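Local coordinates for solute-binding protein (Thermoactinomyces vulgaris, PDB 2ZYO) that binds cyclodextrins and linear maltodextrins such as maltotetraose, probably as the extracellular receptor of a sugar-uptake transporter, at residues A[105-110]-A[302-307]; A[280-285]-A[316-321]. One frame throughout, in Å; residues are numbered along the deposited sequence.

Contact 1: A[105-110]-A[302-307]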
# COMPACT_ATOMS: atom_id res chain seq x y z
N ASN A 105 6.17 -9.84 16.83
CA ASN A 105 7.12 -8.79 17.19
C ASN A 105 8.41 -8.77 16.36
O ASN A 105 9.24 -7.88 16.54
CB ASN A 105 7.43 -8.84 18.69
CG ASN A 105 6.28 -8.33 19.54
OD1 ASN A 105 5.40 -7.59 19.07
ND2 ASN A 105 6.28 -8.70 20.81
N GLN A 106 8.57 -9.75 15.47
CA GLN A 106 9.65 -9.71 14.48
C GLN A 106 9.38 -8.59 13.48
O GLN A 106 10.30 -8.09 12.83
CB GLN A 106 9.74 -11.03 13.71
CG GLN A 106 10.10 -12.26 14.54
CD GLN A 106 9.84 -13.56 13.79
OE1 GLN A 106 9.60 -13.57 12.58
NE2 GLN A 106 9.87 -14.67 14.52
N PHE A 107 8.12 -8.20 13.37
CA PHE A 107 7.67 -7.31 12.31
C PHE A 107 7.14 -5.98 12.82
O PHE A 107 6.70 -5.87 13.97
CB PHE A 107 6.60 -8.00 11.46
CG PHE A 107 7.01 -9.34 10.94
CD1 PHE A 107 7.84 -9.44 9.82
CD2 PHE A 107 6.59 -10.51 11.57
CE1 PHE A 107 8.23 -10.68 9.33
CE2 PHE A 107 6.98 -11.76 11.09
CZ PHE A 107 7.81 -11.84 9.97
N ASP A 108 7.20 -4.98 11.94
CA ASP A 108 6.67 -3.65 12.20
C ASP A 108 5.23 -3.73 12.73
O ASP A 108 4.39 -4.43 12.16
CB ASP A 108 6.74 -2.82 10.92
CG ASP A 108 6.29 -1.38 11.12
OD1 ASP A 108 7.16 -0.52 11.37
OD2 ASP A 108 5.07 -1.12 11.01
N ASP A 109 4.97 -3.01 13.82
CA ASP A 109 3.67 -3.06 14.50
C ASP A 109 2.50 -2.66 13.59
O ASP A 109 1.44 -3.28 13.64
CB ASP A 109 3.68 -2.18 15.76
CG ASP A 109 4.52 -2.77 16.89
OD1 ASP A 109 5.14 -3.84 16.72
OD2 ASP A 109 4.56 -2.14 17.97
N VAL A 110 2.71 -1.63 12.78
CA VAL A 110 1.66 -1.13 11.88
C VAL A 110 1.41 -2.09 10.71
O VAL A 110 0.27 -2.27 10.29
CB VAL A 110 1.97 0.31 11.39
CG1 VAL A 110 0.84 0.85 10.54
CG2 VAL A 110 2.22 1.24 12.57
N PHE A 302 9.24 -19.52 7.80
CA PHE A 302 10.51 -19.74 7.13
C PHE A 302 10.71 -18.74 5.99
O PHE A 302 11.81 -18.25 5.77
CB PHE A 302 10.62 -21.18 6.61
CG PHE A 302 11.99 -21.55 6.13
CD1 PHE A 302 12.94 -22.08 7.00
CD2 PHE A 302 12.34 -21.36 4.79
CE1 PHE A 302 14.21 -22.41 6.55
CE2 PHE A 302 13.61 -21.69 4.33
CZ PHE A 302 14.55 -22.22 5.21
N LEU A 303 9.62 -18.43 5.29
CA LEU A 303 9.66 -17.50 4.15
C LEU A 303 9.74 -16.03 4.56
O LEU A 303 9.99 -15.17 3.72
CB LEU A 303 8.44 -17.71 3.24
CG LEU A 303 8.25 -19.06 2.55
CD1 LEU A 303 6.91 -19.10 1.84
CD2 LEU A 303 9.39 -19.37 1.58
N THR A 304 9.51 -15.76 5.85
CA THR A 304 9.47 -14.38 6.35
C THR A 304 10.49 -14.11 7.46
O THR A 304 10.37 -13.13 8.20
CB THR A 304 8.06 -14.00 6.85
OG1 THR A 304 7.64 -14.91 7.88
CG2 THR A 304 7.04 -14.03 5.71
N SER A 305 11.50 -14.98 7.56
CA SER A 305 12.56 -14.80 8.55
C SER A 305 13.43 -13.61 8.19
O SER A 305 13.37 -13.09 7.07
CB SER A 305 13.43 -16.06 8.61
OG SER A 305 14.20 -16.18 7.43
N LYS A 306 14.26 -13.17 9.14
CA LYS A 306 15.21 -12.10 8.88
C LYS A 306 16.08 -12.40 7.66
O LYS A 306 16.23 -11.56 6.78
CB LYS A 306 16.08 -11.84 10.12
CG LYS A 306 16.99 -10.62 9.99
CD LYS A 306 17.85 -10.44 11.23
CE LYS A 306 18.95 -9.41 10.99
NZ LYS A 306 19.87 -9.26 12.16
N GLU A 307 16.61 -13.62 7.60
CA GLU A 307 17.45 -14.06 6.48
C GLU A 307 16.70 -14.05 5.15
O GLU A 307 17.22 -13.56 4.14
CB GLU A 307 18.02 -15.46 6.76
CG GLU A 307 19.10 -15.90 5.78
CD GLU A 307 19.55 -17.34 5.99
OE1 GLU A 307 18.96 -18.06 6.82
OE2 GLU A 307 20.52 -17.75 5.31
O HOH W 1 8.82 -15.45 10.57
O HOH W 2 11.30 -12.33 10.71
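A water joins Gln-106 OE1 to Thr-304 OG1, donating to both, at 2.9 Å from Gln-106 OE1 and 3.0 Å from Thr-304 OG1. A second water lies within bonding distance of Gln-106 OE1, at 2.8 Å, and of Thr-304 O, though its protons cannot be assigned to both. The hydroxyl of Thr-304 has its strongest protein partner four residues back, Met-300 O, near the end of helix 293-302. Its position between the backbone N and the carbonyl carbon (chi1 58°) lets it face both that carbonyl and the water. Beside the waters, Phe-107 brings its far rim to the threonine: CZ is 3.4 Å from Thr-304 O, which lies near the ring plane at the edge, and 3.8 Å from Thr-304 CB. Gln-106 CB covers part of one ring face. Both segments run into the first turn of a helix of the solute-binding protein fold, and an N-cap residue precedes each: Asp-108 OD2 accepts from Ala-111 N and, weakly, from Val-110 N, while Ser-305 OG caps Ala-308 N at the start of helix 306-316. Leu-124 of strand 120-136 touches both Phe-107 and Thr-304.

Contact 2: A[280-285]-A[316-321]; sequences GVKGWY and TGEIPP
A single salt bridge makes up the polar contact here, joining the central strand 278-287 to the loop that leaves helix 306-316. Lys-282 NZ donates to Glu-318 OE2 at 2.8 Å, on the syn side of that oxygen, and more weakly to Glu-318 OE1 at 3.1 Å, so the ammonium group sits across the mouth of the carboxylate. Lys-282 CE follows it in, 3.3 Å from Glu-318 OE1. The two side chains cross at about a right angle: the glutamate runs extended beyond CG, whereas the lysine bends at chi3 (-62°) before its last carbon and nitrogen. Glu-318 OE1 has a second charged mate in Arg-312 of the preceding helix. With Lys-282 and Arg-312 both paired to it, the carboxylate is probably held in its ionised form. Lys-282 NZ also gives a weak bond to Gln-32 OE1. A glutamine in place of Glu-318 would probably leave the charges of Lys-282 and Arg-312 without their shared anion and weaken the tie between strand and loop. The loop itself is shaped by an ST turn, in which Thr-316 OG1 accepts from Glu-318 N at 3.2 Å, and by Gly-317, which leaves the helix with positive phi. Around the pair, Gln-32 of helix 30-47 touches Glu-318, Leu-58 lies against Lys-282, and strand 120-136 runs antiparallel to 278-287, its Ala-127 packing on Glu-318 and its Pro-125 on Pro-321.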
# COMPACT_ATOMS: atom_id res chain seq x y z
N GLY A 280 0.50 0.02 2.20
CA GLY A 280 0.01 -1.23 1.65
C GLY A 280 0.97 -2.34 2.03
O GLY A 280 2.18 -2.18 1.88
N VAL A 281 0.43 -3.44 2.54
CA VAL A 281 1.24 -4.57 2.97
C VAL A 281 0.90 -5.80 2.13
O VAL A 281 -0.27 -6.14 1.97
CB VAL A 281 1.04 -4.88 4.48
CG1 VAL A 281 1.82 -6.12 4.90
CG2 VAL A 281 1.44 -3.69 5.34
N LYS A 282 1.94 -6.44 1.59
CA LYS A 282 1.80 -7.72 0.90
C LYS A 282 2.29 -8.80 1.84
O LYS A 282 3.45 -8.81 2.24
CB LYS A 282 2.60 -7.74 -0.40
CG LYS A 282 2.05 -6.84 -1.50
CD LYS A 282 2.64 -7.18 -2.87
CE LYS A 282 4.15 -6.99 -2.93
NZ LYS A 282 4.70 -7.34 -4.27
N GLY A 283 1.39 -9.71 2.22
CA GLY A 283 1.76 -10.80 3.12
C GLY A 283 1.47 -12.18 2.56
O GLY A 283 0.89 -12.31 1.48
N TRP A 284 1.92 -13.20 3.29
CA TRP A 284 1.53 -14.58 3.03
C TRP A 284 0.31 -14.90 3.88
O TRP A 284 0.31 -14.61 5.08
CB TRP A 284 2.65 -15.55 3.41
CG TRP A 284 3.82 -15.57 2.49
CD1 TRP A 284 5.11 -15.24 2.80
CD2 TRP A 284 3.83 -15.97 1.11
NE1 TRP A 284 5.92 -15.40 1.69
CE2 TRP A 284 5.15 -15.84 0.65
CE3 TRP A 284 2.84 -16.41 0.23
CZ2 TRP A 284 5.52 -16.14 -0.67
CZ3 TRP A 284 3.20 -16.71 -1.09
CH2 TRP A 284 4.53 -16.57 -1.52
N TYR A 285 -0.70 -15.50 3.26
CA TYR A 285 -1.92 -15.90 3.96
C TYR A 285 -2.10 -17.41 3.87
O TYR A 285 -1.53 -18.06 3.00
CB TYR A 285 -3.14 -15.16 3.42
CG TYR A 285 -2.88 -13.70 3.16
CD1 TYR A 285 -2.39 -12.87 4.17
CD2 TYR A 285 -3.08 -13.14 1.90
CE1 TYR A 285 -2.12 -11.53 3.94
CE2 TYR A 285 -2.82 -11.79 1.66
CZ TYR A 285 -2.34 -11.00 2.68
OH TYR A 285 -2.08 -9.67 2.46
N THR A 316 14.37 -8.03 -4.84
CA THR A 316 13.14 -7.41 -5.36
C THR A 316 13.08 -5.89 -5.19
O THR A 316 12.34 -5.21 -5.91
CB THR A 316 11.87 -7.99 -4.70
OG1 THR A 316 11.82 -7.60 -3.32
CG2 THR A 316 11.84 -9.51 -4.82
N GLY A 317 13.83 -5.36 -4.22
CA GLY A 317 13.80 -3.93 -3.91
C GLY A 317 12.61 -3.50 -3.07
O GLY A 317 12.46 -2.31 -2.76
N GLU A 318 11.77 -4.46 -2.71
CA GLU A 318 10.59 -4.20 -1.88
C GLU A 318 10.98 -4.21 -0.41
O GLU A 318 11.62 -5.15 0.07
CB GLU A 318 9.48 -5.22 -2.15
CG GLU A 318 9.00 -5.27 -3.61
CD GLU A 318 7.71 -6.06 -3.79
OE1 GLU A 318 7.48 -7.03 -3.04
OE2 GLU A 318 6.91 -5.71 -4.69
N ILE A 319 10.59 -3.16 0.30
CA ILE A 319 10.93 -2.99 1.71
C ILE A 319 10.24 -4.04 2.59
O ILE A 319 9.02 -4.12 2.60
CB ILE A 319 10.57 -1.57 2.22
CG1 ILE A 319 11.30 -0.51 1.39
CG2 ILE A 319 10.90 -1.42 3.70
CD1 ILE A 319 10.73 0.89 1.54
N PRO A 320 11.03 -4.85 3.32
CA PRO A 320 10.41 -5.80 4.24
C PRO A 320 10.11 -5.13 5.58
O PRO A 320 11.01 -4.54 6.19
CB PRO A 320 11.49 -6.88 4.40
CG PRO A 320 12.79 -6.18 4.15
CD PRO A 320 12.51 -4.93 3.33
N PRO A 321 8.84 -5.19 6.04
CA PRO A 321 8.52 -4.54 7.31
C PRO A 321 8.92 -5.42 8.49
O PRO A 321 8.09 -5.82 9.32
CB PRO A 321 7.00 -4.35 7.22
CG PRO A 321 6.53 -5.45 6.34
CD PRO A 321 7.67 -5.85 5.44

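Overall arrangement
Contacts 1 and 2 have centres 10 Å apart, and their segments alternate along the chain. They meet directly in two places. Asp-108 N lies 2.9 Å from Pro-321 O, a probable hydrogen bond between segments 105-110 and 316-321; Thr-304 CG2 packs 3.7 Å from Trp-284 CD1, joining 302-307 to strand segment 280-285. Helix 306-316 connects the two, starting in contact 1 and ending at contact 2. On the side of contact 2, the side chain of Lys-282 is about 8 Å from a bound glucose unit, and Gly-280 pairs through its backbone with Glu-129, a residue of the ligand pocket. The centre of contact 1 is about 17 Å from the centre of the chain, that of contact 2 about 9 Å.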